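Local coordinates for protein mercuric reductase (Metallosphaera sedula, PDB 4YWO) that probably reduces mercuric ion to elemental mercury with electrons from NADPH, working as an FAD-containing homodimer, at residues Val82-Ser87 against Ser194-Glu199; Ile174-Val179 against Glu257-Leu262. All blocks are in the same frame, centred on the assembly; numbering follows the deposited sequence.

Interaction 1 (Val82-Ser87 against Ser194-Glu199)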
loop_
_atom_site.group_PDB
_atom_site.type_symbol
_atom_site.label_atom_id
_atom_site.label_comp_id
_atom_site.label_asym_id
_atom_site.label_seq_id
_atom_site.Cartn_x
_atom_site.Cartn_y
_atom_site.Cartn_z
ATOM N N VAL A 82 23.215 -14.046 10.398
ATOM C CA VAL A 82 23.611 -12.691 10.310
ATOM C C VAL A 82 22.506 -11.787 10.966
ATOM O O VAL A 82 21.375 -11.908 10.628
ATOM C CB VAL A 82 23.841 -12.375 8.872
ATOM C CG1 VAL A 82 22.554 -12.610 8.052
ATOM C CG2 VAL A 82 24.358 -11.006 8.696
ATOM N N TYR A 83 22.907 -11.091 12.027
ATOM C CA TYR A 83 22.055 -10.099 12.738
ATOM C C TYR A 83 22.584 -8.681 12.497
ATOM O O TYR A 83 23.743 -8.428 12.210
ATOM C CB TYR A 83 21.988 -10.468 14.223
ATOM C CG TYR A 83 21.235 -11.738 14.463
ATOM C CD1 TYR A 83 21.901 -12.968 14.416
ATOM C CD2 TYR A 83 19.918 -11.739 14.729
ATOM C CE1 TYR A 83 21.224 -14.140 14.606
ATOM C CE2 TYR A 83 19.227 -12.936 14.937
ATOM C CZ TYR A 83 19.907 -14.109 14.854
ATOM O OH TYR A 83 19.182 -15.240 15.088
ATOM N N PRO A 84 21.707 -7.689 12.677
ATOM C CA PRO A 84 22.151 -6.361 12.461
ATOM C C PRO A 84 23.301 -5.942 13.455
ATOM O O PRO A 84 23.168 -6.309 14.615
ATOM C CB PRO A 84 20.937 -5.553 12.806
ATOM C CG PRO A 84 19.787 -6.436 12.579
ATOM C CD PRO A 84 20.273 -7.798 12.969
ATOM N N PRO A 85 24.269 -5.212 12.972
ATOM C CA PRO A 85 25.387 -4.881 13.883
ATOM C C PRO A 85 24.855 -3.859 14.979
ATOM O O PRO A 85 23.952 -3.078 14.741
ATOM C CB PRO A 85 26.387 -4.242 12.959
ATOM C CG PRO A 85 25.628 -3.725 11.789
ATOM C CD PRO A 85 24.498 -4.704 11.616
ATOM N N PHE A 86 25.451 -3.897 16.161
ATOM C CA PHE A 86 25.083 -2.969 17.206
ATOM C C PHE A 86 25.258 -1.544 16.729
ATOM O O PHE A 86 24.463 -0.648 17.124
ATOM C CB PHE A 86 25.911 -3.282 18.466
ATOM C CG PHE A 86 25.662 -2.280 19.625
ATOM C CD1 PHE A 86 24.517 -2.324 20.352
ATOM C CD2 PHE A 86 26.565 -1.254 19.874
ATOM C CE1 PHE A 86 24.280 -1.436 21.372
ATOM C CE2 PHE A 86 26.351 -0.348 20.896
ATOM C CZ PHE A 86 25.196 -0.448 21.656
ATOM N N SER A 87 26.201 -1.260 15.845
ATOM C CA SER A 87 26.447 0.029 15.242
ATOM C C SER A 87 25.271 0.603 14.447
ATOM O O SER A 87 25.255 1.768 14.114
ATOM C CB SER A 87 27.699 -0.001 14.327
ATOM O OG SER A 87 27.500 -0.841 13.209
ATOM N N SER A 194 14.024 -8.760 19.505
ATOM C CA SER A 194 14.137 -10.204 19.211
ATOM C C SER A 194 14.855 -10.485 17.902
ATOM O O SER A 194 15.676 -11.414 17.792
ATOM C CB SER A 194 12.791 -10.878 19.304
ATOM O OG SER A 194 11.912 -10.468 18.302
ATOM N N ARG A 195 14.696 -9.606 16.939
ATOM C CA ARG A 195 15.343 -9.727 15.602
ATOM C C ARG A 195 16.795 -9.254 15.662
ATOM O O ARG A 195 17.502 -9.148 14.667
ATOM C CB ARG A 195 14.504 -9.003 14.537
ATOM C CG ARG A 195 13.219 -9.706 14.261
ATOM C CD ARG A 195 12.457 -8.985 13.140
ATOM N NE ARG A 195 11.312 -9.782 12.687
ATOM C CZ ARG A 195 10.670 -9.592 11.501
ATOM N NH1 ARG A 195 10.967 -8.553 10.770
ATOM N NH2 ARG A 195 9.753 -10.509 11.174
ATOM N N MET A 196 17.180 -8.777 16.864
ATOM C CA MET A 196 18.644 -8.498 17.142
ATOM C C MET A 196 19.289 -9.514 18.058
ATOM O O MET A 196 20.291 -9.150 18.734
ATOM C CB MET A 196 18.814 -7.129 17.604
ATOM C CG MET A 196 18.327 -6.194 16.563
ATOM S SD MET A 196 18.398 -4.546 17.039
ATOM C CE MET A 196 17.599 -3.782 15.560
ATOM N N LYS A 197 18.741 -10.712 18.126
ATOM C CA LYS A 197 19.227 -11.809 18.912
ATOM C C LYS A 197 19.191 -11.531 20.429
ATOM O O LYS A 197 20.061 -11.948 21.185
ATOM C CB LYS A 197 20.683 -12.089 18.479
ATOM C CG LYS A 197 21.031 -13.535 18.355
ATOM C CD LYS A 197 22.540 -13.634 18.160
ATOM C CE LYS A 197 22.986 -15.068 17.943
ATOM N NZ LYS A 197 22.308 -16.016 18.853
ATOM N N VAL A 198 18.175 -10.862 20.903
ATOM C CA VAL A 198 17.931 -10.545 22.322
ATOM C C VAL A 198 16.752 -11.430 22.694
ATOM O O VAL A 198 15.737 -11.499 21.957
ATOM C CB VAL A 198 17.605 -9.043 22.578
ATOM C CG1 VAL A 198 17.220 -8.783 24.012
ATOM C CG2 VAL A 198 18.755 -8.150 22.105
ATOM N N GLU A 199 16.819 -12.083 23.839
ATOM C CA GLU A 199 15.721 -12.877 24.405
ATOM C C GLU A 199 14.740 -11.941 25.084
ATOM O O GLU A 199 15.047 -11.325 26.103
ATOM C CB GLU A 199 16.250 -13.849 25.425
ATOM C CG GLU A 199 15.239 -14.679 26.158
ATOM C CD GLU A 199 15.897 -15.333 27.373
ATOM O OE1 GLU A 199 16.496 -16.404 27.171
ATOM O OE2 GLU A 199 15.878 -14.748 28.502
#

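Interaction 2 (Ile174-Val179 against Glu257-Leu262)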
loop_
_atom_site.group_PDB
_atom_site.type_symbol
_atom_site.label_atom_id
_atom_site.label_comp_id
_atom_site.label_asym_id
_atom_site.label_seq_id
_atom_site.Cartn_x
_atom_site.Cartn_y
_atom_site.Cartn_z
ATOM N N ILE A 174 22.847 -5.886 25.000
ATOM C CA ILE A 174 22.203 -6.757 25.968
ATOM C C ILE A 174 21.823 -8.075 25.393
ATOM O O ILE A 174 21.666 -8.203 24.142
ATOM C CB ILE A 174 20.948 -6.063 26.622
ATOM C CG1 ILE A 174 19.838 -5.894 25.596
ATOM C CG2 ILE A 174 21.282 -4.690 27.199
ATOM C CD1 ILE A 174 18.552 -5.282 26.098
ATOM N N ASP A 175 21.678 -9.077 26.245
ATOM C CA ASP A 175 21.194 -10.405 25.841
ATOM C C ASP A 175 19.746 -10.734 26.084
ATOM O O ASP A 175 19.237 -11.706 25.520
ATOM C CB ASP A 175 21.967 -11.532 26.539
ATOM C CG ASP A 175 23.477 -11.446 26.269
ATOM O OD1 ASP A 175 23.907 -10.970 25.176
ATOM O OD2 ASP A 175 24.234 -11.862 27.165
ATOM N N SER A 176 19.090 -10.022 27.005
ATOM C CA SER A 176 17.744 -10.315 27.437
ATOM C C SER A 176 17.094 -9.010 27.805
ATOM O O SER A 176 17.724 -8.095 28.290
ATOM C CB SER A 176 17.668 -11.375 28.533
ATOM O OG SER A 176 18.470 -10.890 29.625
ATOM N N LEU A 177 15.769 -8.919 27.591
ATOM C CA LEU A 177 14.949 -7.757 27.774
ATOM C C LEU A 177 13.581 -8.127 28.301
ATOM O O LEU A 177 12.921 -8.999 27.752
ATOM C CB LEU A 177 14.813 -6.938 26.463
ATOM C CG LEU A 177 14.028 -5.668 26.543
ATOM C CD1 LEU A 177 14.761 -4.597 27.347
ATOM C CD2 LEU A 177 13.768 -5.106 25.150
ATOM N N ALA A 178 13.173 -7.515 29.407
ATOM C CA ALA A 178 11.805 -7.611 29.884
ATOM C C ALA A 178 11.062 -6.344 29.541
ATOM O O ALA A 178 11.412 -5.250 29.942
ATOM C CB ALA A 178 11.728 -7.918 31.377
ATOM N N VAL A 179 9.988 -6.510 28.734
ATOM C CA VAL A 179 9.132 -5.374 28.275
ATOM C C VAL A 179 7.875 -5.309 29.104
ATOM O O VAL A 179 7.149 -6.299 29.161
ATOM C CB VAL A 179 8.762 -5.530 26.746
ATOM C CG1 VAL A 179 7.834 -4.411 26.349
ATOM C CG2 VAL A 179 10.004 -5.632 25.936
ATOM N N GLU A 257 13.938 -12.660 34.898
ATOM C CA GLU A 257 15.198 -11.994 35.045
ATOM C C GLU A 257 15.684 -11.587 33.684
ATOM O O GLU A 257 15.570 -12.361 32.769
ATOM C CB GLU A 257 16.241 -12.892 35.706
ATOM C CG GLU A 257 17.500 -12.091 36.095
ATOM C CD GLU A 257 18.402 -12.810 37.138
ATOM O OE1 GLU A 257 18.035 -13.943 37.547
ATOM O OE2 GLU A 257 19.466 -12.245 37.527
ATOM N N ALA A 258 16.246 -10.409 33.539
ATOM C CA ALA A 258 16.719 -9.944 32.266
ATOM C C ALA A 258 17.798 -8.962 32.468
ATOM O O ALA A 258 17.869 -8.324 33.548
ATOM C CB ALA A 258 15.546 -9.267 31.506
ATOM N N ASP A 259 18.580 -8.706 31.451
ATOM C CA ASP A 259 19.609 -7.694 31.496
ATOM C C ASP A 259 19.079 -6.274 31.653
ATOM O O ASP A 259 19.718 -5.416 32.246
ATOM C CB ASP A 259 20.523 -7.694 30.253
ATOM C CG ASP A 259 21.369 -8.901 30.138
ATOM O OD1 ASP A 259 21.551 -9.557 31.208
ATOM O OD2 ASP A 259 21.818 -9.247 28.988
ATOM N N GLU A 260 17.885 -6.000 31.040
ATOM C CA GLU A 260 17.364 -4.718 31.053
ATOM C C GLU A 260 15.823 -4.836 31.066
ATOM O O GLU A 260 15.283 -5.879 30.719
ATOM C CB GLU A 260 17.857 -3.996 29.797
ATOM C CG GLU A 260 17.634 -2.488 29.778
ATOM C CD GLU A 260 18.050 -1.844 31.102
ATOM O OE1 GLU A 260 19.256 -1.525 31.245
ATOM O OE2 GLU A 260 17.182 -1.671 31.997
ATOM N N ILE A 261 15.197 -3.762 31.506
ATOM C CA ILE A 261 13.767 -3.557 31.555
ATOM C C ILE A 261 13.399 -2.371 30.645
ATOM O O ILE A 261 14.029 -1.327 30.677
ATOM C CB ILE A 261 13.265 -3.306 32.971
ATOM C CG1 ILE A 261 13.456 -4.566 33.824
ATOM C CG2 ILE A 261 11.811 -2.958 32.975
ATOM C CD1 ILE A 261 13.368 -4.114 35.321
ATOM N N LEU A 262 12.380 -2.581 29.791
ATOM C CA LEU A 262 11.889 -1.519 28.894
ATOM C C LEU A 262 10.443 -1.234 29.303
ATOM O O LEU A 262 9.591 -2.156 29.303
ATOM C CB LEU A 262 11.933 -1.905 27.368
ATOM C CG LEU A 262 11.165 -0.914 26.504
ATOM C CD1 LEU A 262 11.788 0.457 26.445
ATOM C CD2 LEU A 262 11.133 -1.624 25.159
#

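Interaction 1 (Val82-Ser87 against Ser194-Glu199)
Y83 and K197 meet where two surface loops come together, the aliphatic part of the lysine lying across the tyrosine ring. Starting at the lysine backbone, CB of K197 sits 3.8 Å from CD2 of Y83, at the near rim of the ring. CG makes the CH-pi contact: it stands 3.8 Å from the ring centroid and 13° off the normal, over the middle of one face. CD moves on toward the far rim, 3.9 Å from CD1 of Y83, and CE is still beside CE1 of that ring. The methylenes make the contact, and the two side chains cross at about a right angle; beyond CE the lysine chain bends (chi4 -43°) to NZ.

The carbonyl O of R195 comes to the ring differently: it lies in the ring plane, at the edge, 3.5 Å from CD2 of Y83. The same oxygen touches CD of P84, also at 3.5 Å, while CG of P84 packs on CG of M196 at 4.2 Å. At the far end of the ring, OH of Y83 is hydrogen-bonded to E81. R195 sends its guanidinium away from this contact to a salt bridge with D228.

K197 has positive phi (64°) as the C-prime residue of a Schellman motif, with K197 N bonded to S194 O at 3.2 Å and V198 N to Y193 O, which terminates helix 184-194 and turns the chain toward strand 199-203.

Interaction 2 (Ile174-Val179 against Glu257-Leu262)
A178 and its neighbours pair with 260-262 through backbone hydrogen bonds. A178 N donates to E260 O at 3.0 Å, nearly straight (172°) and in the carbonyl plane; A178 O then takes L262 N at 2.8 Å, the donor tilted 20° from the plane of A178's own carbonyl. Nearer the strand start, S176 O receives only weak bonds from the amides of D259 and E260.

Side chains take over at that end. OG of S176, placed between its own backbone N and carbonyl carbon (chi1 57°), accepts D259 N at 2.8 Å. D259 returns the grip: its OD2 uses the anti lone pair to take D175 N, also at 2.8 Å. The carboxylates of D175 and D259 come close as well, OD2 to OD2 4.0 Å, which would probably disfavour two full negative charges unless solvent screens them.

Strands 176-180 and 260-263 are parallel neighbours in the four-stranded sheet of the Rossmann-like NAD(P)-binding domain of this reductase family, with 260-263 at the sheet's edge within the chain.

Apolar packing occupies both faces. L177 reaches toward the other strand with CD1, 3.9 Å from CB of L262, and CG2 of V179 meets CD2 of L262; CD1 of I174 touches CB of E260, and helix 184-194 covers this side. On the reverse, the methyls of A178 and A258 lie 4.1 Å apart.

The carboxylate of E260 has partners outside the two segments: OE2 forms a salt bridge with K247 and OE1 with R172; OE2 also takes I261 N at 2.9 Å.

The centres of the two interactions lie 14 Å apart, and they meet directly at the start of strand 199-203: E199 N probably bonds D175 O at 3.0 Å, and E199 O probably bonds L177 N at 2.9 Å. Along the chain the segments interleave as 82-87, 174-179, 194-199 and 257-262. Strand 176-180 runs into helix 184-194, which ends in the 194-199 turn, and the chain then returns as strand 199-203 alongside the first, a beta-alpha-beta unit. Strand 176-180 thus has 199-203 on one flank and 260-263 on the other. Interaction 2 is one strand pairing within the sheet, whereas interaction 1 joins its helix-to-strand turn to the loop between helices 58-78 and 87-110.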